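Cif-like 1 (Burkholderia cenocepacia, PDB 7JQY) probably hydrolyses epoxides, as an enzyme of the alpha/beta-hydrolase fold that assembles into an octamer. Local coordinates at residues Glu158-Ala163 and Gln233-Phe238; Gly185-Tyr190 and Ala214-Gly219. The protein carries 1 engineered substitution. One frame throughout, in Å; residues are numbered along the deposited sequence.

Contact 1: residues Glu158-Ala163 and Gln233-Phe238; sequences EAKASA and QDETRF
Lys160 and Glu235 face each other from two helices whose backbones stay well apart: their CA atoms, the nearest pair across the two segments, lie 11.9 Å from one another, so the 72 Å² buried between Glu158-Ala163 and Gln233-Phe238 comes from two long side chains bridging the distance between the helices. They approach from opposite directions and meet at their charged ends in a salt bridge. Lys160 NZ donates to Glu235 OE2 at 3.1 Å, reaching that oxygen on its syn side, 23° out of the carboxylate plane. The second oxygen is only weakly engaged, with Lys160 NZ 3.4 Å from Glu235 OE1; the fork is therefore lopsided. The lysine leaves its helix with CG anti to the backbone N (chi1 -165°) and bends at chi3 (97°), which brings CE alongside as well as NZ, Lys160 CE lying 3.8 Å from Glu235 OE2. Beyond CG the glutamate runs extended and spends its length on the crossing.

Between the adjacent parallel strands 140-146 and 250-255 the chain carries what is probably the cap, as in epoxide hydrolases of this fold; helix 154-161 lies near its start. Helix 231-241 is seated on main-domain helices 98-111 and 124-135, with Phe238 edge-to-face on Tyr130 and Asp234 paired with Lys98. The salt bridge thus probably joins the cap's entry to the main domain. The stronger polar partner of Glu235 is Trp156, whose NE1 also bonds OE2; since Trp156 sits one turn before Lys160, helix 154-161 grips the same oxygen twice, which would stabilise its negative charge. Lys160's helix terminates in a Schellman motif with Ala163 at positive phi, and Lys160 packs against Ala163 of the second subunit, an exchange that is reciprocated.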
# COMPACT_ATOMS: atom_id res chain seq x y z
N GLU B 158 -1.60 9.20 41.38
CA GLU B 158 -0.15 9.22 41.50
C GLU B 158 0.54 8.70 40.25
O GLU B 158 1.61 9.19 39.89
CB GLU B 158 0.29 8.38 42.70
CG GLU B 158 -0.08 8.96 44.07
CD GLU B 158 0.06 7.93 45.19
OE1 GLU B 158 -0.22 8.28 46.36
OE2 GLU B 158 0.44 6.78 44.91
N ALA B 159 -0.10 7.76 39.53
CA ALA B 159 0.42 7.35 38.24
C ALA B 159 0.42 8.51 37.26
O ALA B 159 1.34 8.66 36.45
CB ALA B 159 -0.39 6.17 37.69
N LYS B 160 -0.61 9.36 37.34
CA LYS B 160 -0.70 10.51 36.45
C LYS B 160 0.35 11.55 36.79
O LYS B 160 1.02 12.09 35.90
CB LYS B 160 -2.10 11.10 36.55
CG LYS B 160 -2.49 12.06 35.44
CD LYS B 160 -4.02 12.11 35.28
CE LYS B 160 -4.62 13.29 36.04
NZ LYS B 160 -5.90 13.78 35.46
N ALA B 161 0.55 11.83 38.08
CA ALA B 161 1.48 12.88 38.48
C ALA B 161 2.93 12.46 38.28
O ALA B 161 3.79 13.32 38.02
CB ALA B 161 1.21 13.29 39.92
N SER B 162 3.23 11.16 38.41
CA SER B 162 4.57 10.65 38.13
C SER B 162 4.94 10.69 36.66
O SER B 162 6.12 10.50 36.33
CB SER B 162 4.70 9.18 38.55
OG SER B 162 4.00 8.90 39.73
N ALA B 163 3.97 10.89 35.77
CA ALA B 163 4.16 10.55 34.36
C ALA B 163 4.67 9.12 34.25
O ALA B 163 5.69 8.83 33.61
CB ALA B 163 5.09 11.54 33.65
N GLN B 233 -14.21 12.86 32.43
CA GLN B 233 -15.57 12.73 32.94
C GLN B 233 -15.65 11.62 33.99
O GLN B 233 -16.38 11.74 34.98
CB GLN B 233 -16.53 12.45 31.78
CG GLN B 233 -17.95 12.15 32.17
CD GLN B 233 -18.85 11.94 30.96
OE1 GLN B 233 -18.41 12.00 29.80
NE2 GLN B 233 -20.13 11.69 31.22
N ASP B 234 -14.91 10.52 33.76
CA ASP B 234 -14.87 9.43 34.73
C ASP B 234 -14.23 9.87 36.05
O ASP B 234 -14.63 9.42 37.13
CB ASP B 234 -14.11 8.24 34.14
CG ASP B 234 -14.84 7.61 32.93
OD1 ASP B 234 -16.06 7.40 33.01
OD2 ASP B 234 -14.17 7.34 31.91
N GLU B 235 -13.20 10.71 35.98
CA GLU B 235 -12.52 11.17 37.20
C GLU B 235 -13.49 11.96 38.07
O GLU B 235 -13.65 11.67 39.26
CB GLU B 235 -11.29 11.98 36.84
CG GLU B 235 -10.14 11.12 36.37
CD GLU B 235 -9.03 11.92 35.73
OE1 GLU B 235 -9.27 13.09 35.37
OE2 GLU B 235 -7.91 11.37 35.59
N THR B 236 -14.17 12.94 37.47
CA THR B 236 -15.17 13.71 38.20
C THR B 236 -16.26 12.81 38.76
O THR B 236 -16.64 12.93 39.93
CB THR B 236 -15.79 14.76 37.26
OG1 THR B 236 -14.76 15.41 36.51
CG2 THR B 236 -16.59 15.79 38.04
N ARG B 237 -16.77 11.89 37.94
CA ARG B 237 -17.89 11.07 38.39
C ARG B 237 -17.46 10.10 39.49
O ARG B 237 -18.18 9.92 40.48
CB ARG B 237 -18.50 10.33 37.20
CG ARG B 237 -19.75 9.55 37.54
CD ARG B 237 -20.93 10.49 37.74
NE ARG B 237 -22.15 9.76 38.06
CZ ARG B 237 -23.07 9.43 37.16
NH1 ARG B 237 -22.91 9.77 35.89
NH2 ARG B 237 -24.15 8.76 37.53
N PHE B 238 -16.27 9.51 39.36
CA PHE B 238 -15.83 8.50 40.31
C PHE B 238 -15.47 9.10 41.66
O PHE B 238 -15.72 8.49 42.71
CB PHE B 238 -14.63 7.73 39.76
CG PHE B 238 -15.00 6.60 38.86
CD1 PHE B 238 -16.15 6.66 38.08
CD2 PHE B 238 -14.20 5.46 38.81
CE1 PHE B 238 -16.50 5.61 37.26
CE2 PHE B 238 -14.54 4.41 37.99
CZ PHE B 238 -15.69 4.48 37.21

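Contact 2: residues Gly185-Tyr190 and Ala214-Gly219; sequences GKERAY and AYAAPG
Glu187 lays its side chain against Ala216, and the two backbones come close, 5.8 Å between Glu187 CA and Ala216 CA. The methyl sits over one face of the carboxylate, almost directly above its carbon: Ala216 CB is 3.6 Å from Glu187 CD. Higher on the same side chain, Glu187 CG rests 3.9 Å from Tyr215 O. Both are van der Waals contacts. A water lies between Glu187 OE2 (3.0 Å) and Ala216 O (3.5 Å, weak), a tentative bridge at most.

Gly185 N approaches Glu187 OE2 from the face opposite the methyl, 49° out of the plane, and donates at 2.7 Å with an N-H...O angle of 158°. A bend at chi2 (83°) folds the acid back past Lys186, the N-cap of helix 187-198, to meet this amide.

Further out, Arg188 pairs with Asp213, a second tie between this helix and the end of helix 205-215. Tyr215 turns away, bonding Gln59 O and stacking edge-to-face on Trp57. The contact probably lies in the cap of the alpha/beta-hydrolase fold; the Tyr215 side chain comes near, without touching, a probable nucleophile elbow (GxSxG pattern). Lys186 packs on Leu182 of the second subunit, Pro218 on Ile178 of the third.

The Gly185 amide probably steadies the negative charge; the water may add a donor, though several acceptors compete for its protons, and the methyl covers the carboxylate carbon without adding a polar partner.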
# COMPACT_ATOMS: atom_id res chain seq x y z
N GLY B 185 -4.81 -0.34 10.42
CA GLY B 185 -3.94 -1.18 9.61
C GLY B 185 -2.73 -1.74 10.32
O GLY B 185 -2.01 -2.57 9.75
N LYS B 186 -2.45 -1.30 11.55
CA LYS B 186 -1.34 -1.82 12.33
C LYS B 186 -1.81 -2.28 13.70
O LYS B 186 -1.06 -2.23 14.68
CB LYS B 186 -0.24 -0.76 12.45
CG LYS B 186 0.32 -0.40 11.10
CD LYS B 186 1.30 0.72 11.15
CE LYS B 186 1.46 1.33 9.78
NZ LYS B 186 1.32 2.80 9.86
N GLU B 187 -3.07 -2.73 13.77
CA GLU B 187 -3.63 -3.13 15.06
C GLU B 187 -2.85 -4.30 15.65
O GLU B 187 -2.55 -4.31 16.85
CB GLU B 187 -5.11 -3.48 14.90
CG GLU B 187 -5.96 -2.37 14.26
CD GLU B 187 -5.90 -2.37 12.74
OE1 GLU B 187 -5.18 -3.22 12.16
OE2 GLU B 187 -6.57 -1.51 12.13
N ARG B 188 -2.47 -5.26 14.81
CA ARG B 188 -1.74 -6.43 15.30
C ARG B 188 -0.38 -6.04 15.88
O ARG B 188 -0.03 -6.45 17.00
CB ARG B 188 -1.57 -7.43 14.17
CG ARG B 188 -1.67 -8.87 14.61
CD ARG B 188 -1.75 -9.80 13.40
NE ARG B 188 -3.05 -10.45 13.28
CZ ARG B 188 -3.22 -11.64 12.71
NH1 ARG B 188 -2.18 -12.30 12.23
NH2 ARG B 188 -4.43 -12.19 12.64
N ALA B 189 0.39 -5.26 15.14
CA ALA B 189 1.71 -4.85 15.62
C ALA B 189 1.60 -3.96 16.86
O ALA B 189 2.43 -4.05 17.78
CB ALA B 189 2.49 -4.16 14.51
N TYR B 190 0.61 -3.07 16.88
CA TYR B 190 0.44 -2.19 18.03
C TYR B 190 0.01 -2.96 19.27
O TYR B 190 0.56 -2.76 20.35
CB TYR B 190 -0.57 -1.09 17.69
CG TYR B 190 -0.76 -0.06 18.80
CD1 TYR B 190 0.21 0.91 19.07
CD2 TYR B 190 -1.94 -0.03 19.54
CE1 TYR B 190 0.03 1.86 20.05
CE2 TYR B 190 -2.14 0.92 20.54
CZ TYR B 190 -1.15 1.86 20.79
OH TYR B 190 -1.34 2.81 21.78
N ALA B 214 -10.02 -8.24 16.64
CA ALA B 214 -11.27 -7.59 17.00
C ALA B 214 -11.16 -6.07 16.87
O ALA B 214 -12.09 -5.41 16.39
CB ALA B 214 -11.67 -7.99 18.42
N TYR B 215 -10.03 -5.50 17.29
CA TYR B 215 -9.83 -4.05 17.26
C TYR B 215 -9.53 -3.52 15.87
O TYR B 215 -9.58 -2.31 15.66
CB TYR B 215 -8.72 -3.67 18.27
CG TYR B 215 -9.27 -3.73 19.68
CD1 TYR B 215 -9.84 -2.61 20.27
CD2 TYR B 215 -9.32 -4.93 20.37
CE1 TYR B 215 -10.41 -2.68 21.53
CE2 TYR B 215 -9.89 -5.01 21.62
CZ TYR B 215 -10.43 -3.88 22.20
OH TYR B 215 -11.00 -3.96 23.45
N ALA B 216 -9.28 -4.40 14.89
CA ALA B 216 -9.16 -4.00 13.50
C ALA B 216 -10.51 -3.85 12.81
O ALA B 216 -10.59 -3.27 11.72
CB ALA B 216 -8.30 -5.02 12.73
N ALA B 217 -11.58 -4.33 13.43
CA ALA B 217 -12.91 -4.26 12.84
C ALA B 217 -13.39 -2.81 12.72
O ALA B 217 -12.91 -1.93 13.43
CB ALA B 217 -13.89 -5.07 13.68
N PRO B 218 -14.32 -2.54 11.80
CA PRO B 218 -14.78 -1.15 11.58
C PRO B 218 -15.31 -0.51 12.85
O PRO B 218 -16.23 -1.02 13.49
CB PRO B 218 -15.88 -1.30 10.52
CG PRO B 218 -15.55 -2.56 9.81
CD PRO B 218 -14.94 -3.47 10.84
N GLY B 219 -14.74 0.64 13.21
CA GLY B 219 -15.18 1.36 14.39
C GLY B 219 -14.60 0.88 15.71
O GLY B 219 -14.76 1.57 16.73
O HOH W 1 -9.21 -0.12 12.23

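From the N terminus, the chain reaches contact 1 first at helix 154-161, shortly after strand 140-146. It then enters contact 2 at Gly185-Tyr190, and Ala214-Gly219 closes that inner loop after 23 intervening residues, mostly helical. Only later does Gln233-Phe238 complete contact 1, a span of 69 residues without a strand, before strand 250-255 resumes the sheet. Contact 2 is thus enclosed within contact 1, and the two do not cross. They remain separate, centres 27 Å apart and nearest atoms about 14 Å. Contact 1 ties the start of the inserted region to helix 231-241 on the main domain; contact 2 joins helices 187-198 and 205-215 within the probable cap. Both adjoin the second subunit.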